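Local coordinates for protein probable thiol peroxidase (Chromobacterium violaceum, PDB 3KEB) that is a probable thiol peroxidase of the redoxin family, with a thioredoxin-like fold, and probably reduces peroxides, at residues G19-K24 with S152-N157; S30-D35 with T113-D118; H48-I53 with A143-V148. All coordinates share one frame; numbering follows the deposited sequence. Where two conformers were deposited one is given.

All three contacts reach the same mixed beta-sheet of the thioredoxin-like domain, at different places. Interaction 3 joins the start of strand 51-55 to the turn between strands 139-143 and 149-154; the latter strand then runs on to its end in interaction 1, where the loop 19-24 lies against it. Their centres are about 16 Å apart. Interaction 2 belongs to the other half of the sheet, where strand 32-35 meets the turn 113-118 that follows strand 109-112, its centre about 19 Å from that of interaction 1 and about 18 Å from that of interaction 3. No catalytic residue is identified among these segments.

Interaction 1: G19-K24 with S152-N157; sequences GDFPRK and SERLAN
In this thioredoxin-like fold, the outermost sheet strand 149-154 is covered near its end by the loop that leads toward strand 32-35, with Phe21 under the Arg154 side chain and edge-on to the Ser152-Glu153 backbone. The ring of Phe21 carries most of the contact. Its CG is anti to the backbone N (chi1 -178°), which brings the ring under the arginine chain. Arg154 CG sits 3.5 Å from the ring centroid, only 8° off the ring normal, which is CH-pi geometry over a face. From there the arginine runs back over the phenylalanine in the opposite direction: CD and NE pass above CG of the ring, and CZ comes 3.5 Å from Phe21 CB. The guanidinium is therefore nearly parallel to the ring, at 6°, but has Phe21 CB over its face, while the ring centre lies under Arg154 CG. The backbone of Ser152 and Glu153 lines the ring edge, with Glu153 N 3.5 Å from Phe21 CE2.

Beyond these segments, Arg154 NH1 donates to Gly124 O and the guanidinium makes a cation-pi contact with Phe6, while the ring of Phe21 also packs on Ala139 and Ile141 of the adjacent strand. Water adds a polar link at the arginine end: one molecule, in the plane of the guanidinium at its edge, bridges Arg154 NH1 and Gly19 O, and a second joins Gly19 O to Phe21 N. At the other end of the ring, Ser152 OG donates to Pro22 O over a short 2.5 Å, from a position tilted out of the carbonyl plane.

Interaction 2: S30-D35 with T113-D118; sequences SFMLVD and TLRGRD
The turn that follows strand 109-112 of the thioredoxin-like sheet, carrying Thr113, Leu114 and Arg115, packs beside strand 32-35, which pairs with the edge strand 40-42, close to the subunit interface. The buried part of the contact is Leu33 against Thr113. Leu33 CG lies anti to its carbonyl carbon (chi1 -63°), and the CD2 branch ends 3.8 Å from Thr113 CA. The two side chains run side by side in the same direction, with Leu33 CD2 4.1 Å from Thr113 CG2. On the next residue Val34 CG1 faces Leu114, a pair whose modelled separation is too short to be trusted; its approach to Arg115 CB, with the two side chains at about a right angle, is likewise tentative. At the exposed margin the contact is looser: Met32, a selenomethionine, brings its CE to 4.5 Å from Arg115 NH2. Met32, Val34 and Arg115 all have alternate conformers.

The turn is held from within. Arg117 NH2 donates to Thr113 OG1 at 3.0 Å with an N-H...O angle of 154°, the oxygen standing 15° out of the guanidinium plane. One face of that guanidinium covers Leu114 CA, offset toward its rim. A weak backbone bond from Gly116 N to Thr113 O closes the turn.

Leu114 and Arg115 pack on Ser133 of the second subunit, and Arg117 on Val90 of that subunit. Within the chain, Val34 is backbone-bonded to Ser112 of strand 109-112, Leu33 rests on Leu111 of that strand and on Ile88 of strand 84-89, and Phe119 of helix 119-122 touches both Leu33 and Thr113.

Interaction 3: H48-I53 with A143-V148; sequences HTPKLI and ADAANV
Peptide carbonyl groups are the flat groups where Lys51 and Ala143 meet, and each is approached differently. Lys51 N donates to Ala143 O at 2.8 Å from a position tilted off the carbonyl plane, whereas Ala143 N reaches Lys51 O at 2.9 Å. Both bonds are close to straight, with N-H...O angles of 168° and 175°. At the Asn147 amide, ND2 donates to a water that Lys51 NZ also holds, weakly.

Beyond this pair, toward Thr49 and Ala145, the two segments stay close. Thr49 O receives a CA-H...O contact from Ala145, 3.4 Å from its CA, and Pro50 CA lies 3.4 Å from Ala143 O. The Ala145 CB methyl leans over the Thr49 backbone, and a water links Thr49 N with Ala145 O. The Lys51 chain, bent at chi2 and chi4, curls back so that NZ donates to Thr49 O at 3.0 Å; NZ also donates to Phe46 O.

Asp144 to Asn147 forms a type I turn, closed by Asn147 N to Asp144 O. Asp144 OD1 takes Val148 N from above its carboxylate plane, while OD2 is bonded to His150. Strands 139-143 and 149-154 form a beta hairpin round this turn, and the Lys51-Ala143 antiparallel hydrogen-bonded pair joins its first strand to strand 51-55, consistent with the C-terminal half of a thioredoxin-like sheet.

Interaction 1: G19-K24 with S152-N157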
loop_
_atom_site.group_PDB
_atom_site.type_symbol
_atom_site.label_atom_id
_atom_site.label_comp_id
_atom_site.label_asym_id
_atom_site.label_seq_id
_atom_site.Cartn_x
_atom_site.Cartn_y
_atom_site.Cartn_z
ATOM N N GLY A 19 -16.337 -1.860 -11.629
ATOM C CA GLY A 19 -15.717 -1.088 -12.694
ATOM C C GLY A 19 -15.796 -1.829 -14.010
ATOM O O GLY A 19 -16.210 -2.976 -14.058
ATOM N N ASP A 20 -15.310 -1.199 -15.068
ATOM C CA ASP A 20 -15.337 -1.752 -16.425
ATOM C C ASP A 20 -13.970 -2.363 -16.747
ATOM O O ASP A 20 -12.994 -1.673 -17.007
ATOM C CB ASP A 20 -15.614 -0.646 -17.430
ATOM C CG ASP A 20 -17.044 -0.079 -17.316
ATOM O OD1 ASP A 20 -17.933 -0.759 -16.751
ATOM O OD2 ASP A 20 -17.277 1.030 -17.835
ATOM N N PHE A 21 -13.938 -3.662 -16.779
ATOM C CA PHE A 21 -12.689 -4.389 -16.997
ATOM C C PHE A 21 -12.420 -4.366 -18.500
ATOM O O PHE A 21 -13.367 -4.581 -19.298
ATOM C CB PHE A 21 -12.867 -5.812 -16.485
ATOM C CG PHE A 21 -11.611 -6.668 -16.621
ATOM C CD1 PHE A 21 -10.501 -6.362 -15.928
ATOM C CD2 PHE A 21 -11.621 -7.800 -17.412
ATOM C CE1 PHE A 21 -9.389 -7.142 -16.030
ATOM C CE2 PHE A 21 -10.512 -8.593 -17.536
ATOM C CZ PHE A 21 -9.393 -8.259 -16.844
ATOM N N PRO A 22 -11.192 -4.014 -18.916
ATOM C CA PRO A 22 -10.897 -3.967 -20.372
ATOM C C PRO A 22 -11.106 -5.296 -21.082
ATOM O O PRO A 22 -10.859 -6.383 -20.510
ATOM C CB PRO A 22 -9.434 -3.549 -20.440
ATOM C CG PRO A 22 -9.212 -2.810 -19.160
ATOM C CD PRO A 22 -10.019 -3.575 -18.137
ATOM N N ARG A 23 -11.585 -5.185 -22.312
ATOM C CA ARG A 23 -11.927 -6.345 -23.141
ATOM C C ARG A 23 -11.098 -6.379 -24.402
ATOM O O ARG A 23 -10.535 -5.360 -24.815
ATOM C CB ARG A 23 -13.397 -6.298 -23.548
ATOM C CG ARG A 23 -14.345 -6.512 -22.389
ATOM C CD ARG A 23 -15.782 -6.718 -22.893
ATOM N NE ARG A 23 -16.710 -5.945 -22.088
ATOM C CZ ARG A 23 -17.951 -5.654 -22.459
ATOM N NH1 ARG A 23 -18.428 -6.104 -23.608
ATOM N NH2 ARG A 23 -18.715 -4.928 -21.658
ATOM N N LYS A 24 -11.050 -7.554 -25.023
ATOM C CA LYS A 24 -10.388 -7.747 -26.303
ATOM C C LYS A 24 -10.817 -6.643 -27.269
ATOM O O LYS A 24 -12.024 -6.396 -27.433
ATOM C CB LYS A 24 -10.772 -9.126 -26.889
ATOM C CG LYS A 24 -10.264 -9.313 -28.304
ATOM C CD LYS A 24 -9.891 -10.789 -28.688
ATOM C CE LYS A 24 -8.611 -10.811 -29.643
ATOM N NZ LYS A 24 -7.389 -11.738 -29.324
ATOM N N SER A 152 -8.077 -10.778 -21.889
ATOM C CA SER A 152 -8.186 -10.293 -20.505
ATOM C C SER A 152 -8.993 -11.296 -19.660
ATOM O O SER A 152 -9.931 -11.899 -20.159
ATOM C CB SER A 152 -8.783 -8.853 -20.435
ATOM O OG SER A 152 -10.144 -8.807 -20.840
ATOM N N GLU A 153 -8.657 -11.450 -18.385
ATOM C CA GLU A 153 -9.359 -12.369 -17.528
ATOM C C GLU A 153 -9.235 -11.861 -16.108
ATOM O O GLU A 153 -8.144 -11.512 -15.642
ATOM C CB GLU A 153 -8.709 -13.765 -17.654
ATOM C CG GLU A 153 -9.266 -14.830 -16.703
ATOM C CD GLU A 153 -8.394 -16.091 -16.631
ATOM O OE1 GLU A 153 -7.263 -16.139 -17.169
ATOM O OE2 GLU A 153 -8.871 -17.044 -16.034
ATOM N N ARG A 154 -10.340 -11.890 -15.387
ATOM C CA ARG A 154 -10.293 -11.730 -13.929
ATOM C C ARG A 154 -10.510 -13.042 -13.270
ATOM O O ARG A 154 -11.324 -13.829 -13.724
ATOM C CB ARG A 154 -11.402 -10.796 -13.498
ATOM C CG ARG A 154 -11.126 -9.484 -13.931
ATOM C CD ARG A 154 -12.187 -8.542 -13.483
ATOM N NE ARG A 154 -13.427 -8.687 -14.260
ATOM C CZ ARG A 154 -14.484 -7.884 -14.152
ATOM N NH1 ARG A 154 -14.485 -6.896 -13.294
ATOM N NH2 ARG A 154 -15.599 -8.086 -14.889
ATOM N N LEU A 155 -9.723 -13.333 -12.249
ATOM C CA LEU A 155 -9.898 -14.536 -11.513
ATOM C C LEU A 155 -11.193 -14.508 -10.709
ATOM O O LEU A 155 -11.470 -13.539 -10.003
ATOM C CB LEU A 155 -8.710 -14.753 -10.544
ATOM C CG LEU A 155 -7.335 -15.000 -11.112
ATOM C CD1 LEU A 155 -6.382 -15.371 -9.891
ATOM C CD2 LEU A 155 -7.426 -16.092 -12.186
ATOM N N ALA A 156 -11.941 -15.601 -10.768
ATOM C CA ALA A 156 -13.135 -15.784 -9.951
ATOM C C ALA A 156 -12.867 -16.283 -8.524
ATOM O O ALA A 156 -13.764 -16.242 -7.699
ATOM C CB ALA A 156 -14.178 -16.687 -10.674
ATOM N N ASN A 157 -11.642 -16.743 -8.268
ATOM C CA ASN A 157 -11.222 -17.258 -6.965
ATOM C C ASN A 157 -9.748 -16.913 -6.809
ATOM O O ASN A 157 -9.000 -17.102 -7.756
ATOM C CB ASN A 157 -11.402 -18.781 -6.855
ATOM C CG ASN A 157 -11.148 -19.308 -5.450
ATOM O OD1 ASN A 157 -10.056 -19.163 -4.916
ATOM N ND2 ASN A 157 -12.151 -19.955 -4.853
HETATM O O HOH W 1 -17.072 -5.115 -12.612
HETATM O O HOH W 2 -16.494 -5.161 -16.149
#

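Interaction 2: S30-D35 with T113-D118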
loop_
_atom_site.group_PDB
_atom_site.type_symbol
_atom_site.label_atom_id
_atom_site.label_comp_id
_atom_site.label_asym_id
_atom_site.label_seq_id
_atom_site.Cartn_x
_atom_site.Cartn_y
_atom_site.Cartn_z
ATOM N N SER A 30 -5.650 4.786 -19.646
ATOM C CA SER A 30 -4.467 5.441 -19.176
ATOM C C SER A 30 -4.353 5.195 -17.692
ATOM O O SER A 30 -5.338 4.913 -17.007
ATOM C CB SER A 30 -4.509 6.935 -19.472
ATOM O OG SER A 30 -5.570 7.504 -18.736
ATOM N N PHE A 31 -3.139 5.229 -17.192
ATOM C CA PHE A 31 -2.929 5.174 -15.752
ATOM C C PHE A 31 -1.787 6.103 -15.349
ATOM O O PHE A 31 -0.917 6.433 -16.179
ATOM C CB PHE A 31 -2.745 3.710 -15.256
ATOM C CG PHE A 31 -1.572 2.951 -15.834
ATOM C CD1 PHE A 31 -1.808 1.806 -16.627
ATOM C CD2 PHE A 31 -0.252 3.268 -15.520
ATOM C CE1 PHE A 31 -0.764 1.066 -17.119
ATOM C CE2 PHE A 31 0.836 2.536 -16.051
ATOM C CZ PHE A 31 0.586 1.420 -16.820
HETATM N N MSE A 32 -1.819 6.520 -14.089
HETATM C CA MSE A 32 -0.764 7.313 -13.445
HETATM C C MSE A 32 -0.425 6.597 -12.152
HETATM O O MSE A 32 -1.137 6.789 -11.171
HETATM C CB MSE A 32 -1.301 8.698 -13.073
HETATM C CG MSE A 32 -1.655 9.570 -14.258
HETATM SE SE MSE A 32 -2.423 11.325 -13.766
HETATM C CE MSE A 32 -3.692 10.788 -12.354
ATOM N N LEU A 33 0.601 5.751 -12.149
ATOM C CA LEU A 33 0.952 4.935 -11.011
ATOM C C LEU A 33 2.338 5.335 -10.516
ATOM O O LEU A 33 2.923 6.272 -11.049
ATOM C CB LEU A 33 0.921 3.435 -11.402
ATOM C CG LEU A 33 -0.491 2.980 -11.810
ATOM C CD1 LEU A 33 -0.443 1.562 -12.321
ATOM C CD2 LEU A 33 -1.467 3.102 -10.623
ATOM N N VAL A 34 2.835 4.643 -9.487
ATOM C CA VAL A 34 4.183 4.899 -9.017
ATOM C C VAL A 34 4.890 3.574 -8.840
ATOM O O VAL A 34 4.356 2.617 -8.327
ATOM C CB VAL A 34 4.201 5.768 -7.740
ATOM C CG1 VAL A 34 3.289 5.210 -6.741
ATOM C CG2 VAL A 34 5.616 5.898 -7.180
ATOM N N ASP A 35 6.099 3.487 -9.339
ATOM C CA ASP A 35 6.844 2.228 -9.292
ATOM C C ASP A 35 7.619 2.040 -8.004
ATOM O O ASP A 35 7.611 2.887 -7.129
ATOM C CB ASP A 35 7.752 2.094 -10.521
ATOM C CG ASP A 35 8.961 3.019 -10.517
ATOM O OD1 ASP A 35 9.455 3.548 -9.472
ATOM O OD2 ASP A 35 9.506 3.198 -11.668
ATOM N N THR A 113 -0.678 1.523 -6.626
ATOM C CA THR A 113 -1.810 2.396 -6.864
ATOM C C THR A 113 -1.913 3.516 -5.847
ATOM O O THR A 113 -2.930 4.259 -5.824
ATOM C CB THR A 113 -3.112 1.633 -6.857
ATOM O OG1 THR A 113 -3.314 1.018 -5.590
ATOM C CG2 THR A 113 -3.104 0.517 -7.946
ATOM N N LEU A 114 -0.902 3.702 -5.005
ATOM C CA LEU A 114 -1.089 4.760 -3.987
ATOM C C LEU A 114 -1.242 6.173 -4.598
ATOM O O LEU A 114 -1.966 6.948 -4.064
ATOM C CB LEU A 114 -0.047 4.705 -2.855
ATOM C CG LEU A 114 1.110 5.630 -2.971
ATOM C CD1 LEU A 114 2.071 5.612 -1.772
ATOM C CD2 LEU A 114 1.788 5.194 -4.251
ATOM N N ARG A 115 -0.607 6.496 -5.720
ATOM C CA ARG A 115 -0.665 7.886 -6.212
ATOM C C ARG A 115 -2.078 8.199 -6.713
ATOM O O ARG A 115 -2.507 9.364 -6.708
ATOM C CB ARG A 115 0.451 8.169 -7.244
ATOM C CG ARG A 115 0.260 9.372 -8.157
ATOM C CD ARG A 115 0.242 10.657 -7.395
ATOM N NE ARG A 115 -0.661 11.599 -8.040
ATOM C CZ ARG A 115 -0.323 12.426 -9.018
ATOM N NH1 ARG A 115 0.923 12.475 -9.474
ATOM N NH2 ARG A 115 -1.247 13.227 -9.533
ATOM N N GLY A 116 -2.835 7.182 -7.086
ATOM C CA GLY A 116 -4.238 7.393 -7.396
ATOM C C GLY A 116 -4.993 6.084 -7.422
ATOM O O GLY A 116 -4.885 5.319 -8.373
ATOM N N ARG A 117 -5.779 5.849 -6.375
ATOM C CA ARG A 117 -6.476 4.581 -6.254
ATOM C C ARG A 117 -7.619 4.424 -7.294
ATOM O O ARG A 117 -8.105 3.324 -7.475
ATOM C CB ARG A 117 -6.994 4.408 -4.833
ATOM C CG ARG A 117 -5.896 4.513 -3.712
ATOM C CD ARG A 117 -4.939 3.274 -3.620
ATOM N NE ARG A 117 -4.281 3.228 -2.302
ATOM C CZ ARG A 117 -3.112 2.640 -2.008
ATOM N NH1 ARG A 117 -2.674 2.661 -0.752
ATOM N NH2 ARG A 117 -2.394 2.011 -2.947
ATOM N N ASP A 118 -8.045 5.517 -7.961
ATOM C CA ASP A 118 -9.042 5.456 -9.055
ATOM C C ASP A 118 -8.636 4.583 -10.303
ATOM O O ASP A 118 -9.468 4.251 -11.188
ATOM C CB ASP A 118 -9.324 6.851 -9.522
ATOM C CG ASP A 118 -8.283 7.327 -10.463
ATOM O OD1 ASP A 118 -7.082 7.333 -10.081
ATOM O OD2 ASP A 118 -8.671 7.655 -11.607
#

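Interaction 3: H48-I53 with A143-V148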
loop_
_atom_site.group_PDB
_atom_site.type_symbol
_atom_site.label_atom_id
_atom_site.label_comp_id
_atom_site.label_asym_id
_atom_site.label_seq_id
_atom_site.Cartn_x
_atom_site.Cartn_y
_atom_site.Cartn_z
ATOM N N HIS A 48 6.526 1.099 -27.004
ATOM C CA HIS A 48 7.007 0.174 -28.010
ATOM C C HIS A 48 7.283 -1.231 -27.476
ATOM O O HIS A 48 8.285 -1.855 -27.848
ATOM C CB HIS A 48 8.238 0.770 -28.713
ATOM C CG HIS A 48 7.966 2.115 -29.335
ATOM N ND1 HIS A 48 8.390 3.304 -28.765
ATOM C CD2 HIS A 48 7.302 2.456 -30.465
ATOM C CE1 HIS A 48 8.025 4.313 -29.539
ATOM N NE2 HIS A 48 7.372 3.826 -30.580
ATOM N N THR A 49 6.416 -1.732 -26.601
ATOM C CA THR A 49 6.499 -3.121 -26.222
ATOM C C THR A 49 5.139 -3.705 -25.943
ATOM O O THR A 49 4.261 -3.022 -25.384
ATOM C CB THR A 49 7.428 -3.367 -24.959
ATOM O OG1 THR A 49 7.499 -4.775 -24.711
ATOM C CG2 THR A 49 6.891 -2.677 -23.713
ATOM N N PRO A 50 4.941 -4.961 -26.329
ATOM C CA PRO A 50 3.750 -5.626 -25.864
ATOM C C PRO A 50 3.918 -5.876 -24.385
ATOM O O PRO A 50 5.035 -5.861 -23.885
ATOM C CB PRO A 50 3.711 -6.940 -26.644
ATOM C CG PRO A 50 5.054 -7.084 -27.289
ATOM C CD PRO A 50 5.761 -5.798 -27.232
ATOM N N LYS A 51 2.804 -6.066 -23.718
ATOM C CA LYS A 51 2.831 -6.299 -22.274
ATOM C C LYS A 51 1.773 -7.136 -21.726
ATOM O O LYS A 51 0.723 -7.316 -22.314
ATOM C CB LYS A 51 2.842 -5.002 -21.533
ATOM C CG LYS A 51 1.795 -4.037 -21.895
ATOM C CD LYS A 51 2.588 -2.825 -22.094
ATOM C CE LYS A 51 1.881 -1.721 -22.666
ATOM N NZ LYS A 51 2.885 -0.960 -23.618
ATOM N N LEU A 52 2.103 -7.689 -20.574
ATOM C CA LEU A 52 1.233 -8.569 -19.810
ATOM C C LEU A 52 1.055 -7.841 -18.468
ATOM O O LEU A 52 1.993 -7.741 -17.666
ATOM C CB LEU A 52 1.906 -9.941 -19.624
ATOM C CG LEU A 52 0.959 -11.035 -19.168
ATOM C CD1 LEU A 52 -0.278 -11.292 -20.140
ATOM C CD2 LEU A 52 1.733 -12.360 -18.990
ATOM N N ILE A 53 -0.106 -7.233 -18.298
ATOM C CA ILE A 53 -0.454 -6.546 -17.032
ATOM C C ILE A 53 -1.149 -7.528 -16.079
ATOM O O ILE A 53 -2.010 -8.290 -16.487
ATOM C CB ILE A 53 -1.331 -5.327 -17.295
ATOM C CG1 ILE A 53 -0.568 -4.291 -18.137
ATOM C CG2 ILE A 53 -1.863 -4.706 -15.983
ATOM C CD1 ILE A 53 -1.386 -3.204 -18.564
ATOM N N ALA A 143 -1.712 -7.128 -23.841
ATOM C CA ALA A 143 -1.856 -5.989 -24.794
ATOM C C ALA A 143 -0.648 -5.928 -25.699
ATOM O O ALA A 143 0.481 -6.285 -25.295
ATOM C CB ALA A 143 -2.027 -4.647 -24.059
ATOM N N ASP A 144 -0.875 -5.539 -26.941
ATOM C CA ASP A 144 0.231 -5.356 -27.874
ATOM C C ASP A 144 0.954 -4.017 -27.677
ATOM O O ASP A 144 0.637 -3.252 -26.765
ATOM C CB ASP A 144 -0.242 -5.562 -29.306
ATOM C CG ASP A 144 -1.301 -4.588 -29.749
ATOM O OD1 ASP A 144 -1.357 -3.451 -29.232
ATOM O OD2 ASP A 144 -2.059 -4.989 -30.682
ATOM N N ALA A 145 1.890 -3.697 -28.558
ATOM C CA ALA A 145 2.688 -2.506 -28.385
ATOM C C ALA A 145 1.871 -1.232 -28.645
ATOM O O ALA A 145 2.249 -0.158 -28.160
ATOM C CB ALA A 145 3.917 -2.544 -29.285
ATOM N N ALA A 146 0.723 -1.367 -29.338
ATOM C CA ALA A 146 -0.228 -0.269 -29.511
ATOM C C ALA A 146 -1.206 -0.111 -28.321
ATOM O O ALA A 146 -2.137 0.710 -28.370
ATOM C CB ALA A 146 -1.054 -0.505 -30.848
ATOM N N ASN A 147 -1.007 -0.909 -27.288
ATOM C CA ASN A 147 -1.874 -0.991 -26.109
ATOM C C ASN A 147 -3.297 -1.430 -26.403
ATOM O O ASN A 147 -4.209 -1.134 -25.670
ATOM C CB ASN A 147 -1.828 0.306 -25.283
ATOM C CG ASN A 147 -0.427 0.595 -24.774
ATOM O OD1 ASN A 147 0.341 -0.354 -24.357
ATOM N ND2 ASN A 147 -0.027 1.841 -24.875
ATOM N N VAL A 148 -3.464 -2.218 -27.458
ATOM C CA VAL A 148 -4.730 -2.877 -27.723
ATOM C C VAL A 148 -4.752 -4.212 -27.016
ATOM O O VAL A 148 -3.782 -4.998 -27.084
ATOM C CB VAL A 148 -4.962 -3.050 -29.237
ATOM C CG1 VAL A 148 -6.129 -3.970 -29.488
ATOM C CG2 VAL A 148 -5.192 -1.694 -29.850
HETATM O O HOH W 3 3.993 0.186 -26.322
HETATM O O HOH W 4 2.776 2.342 -24.128
#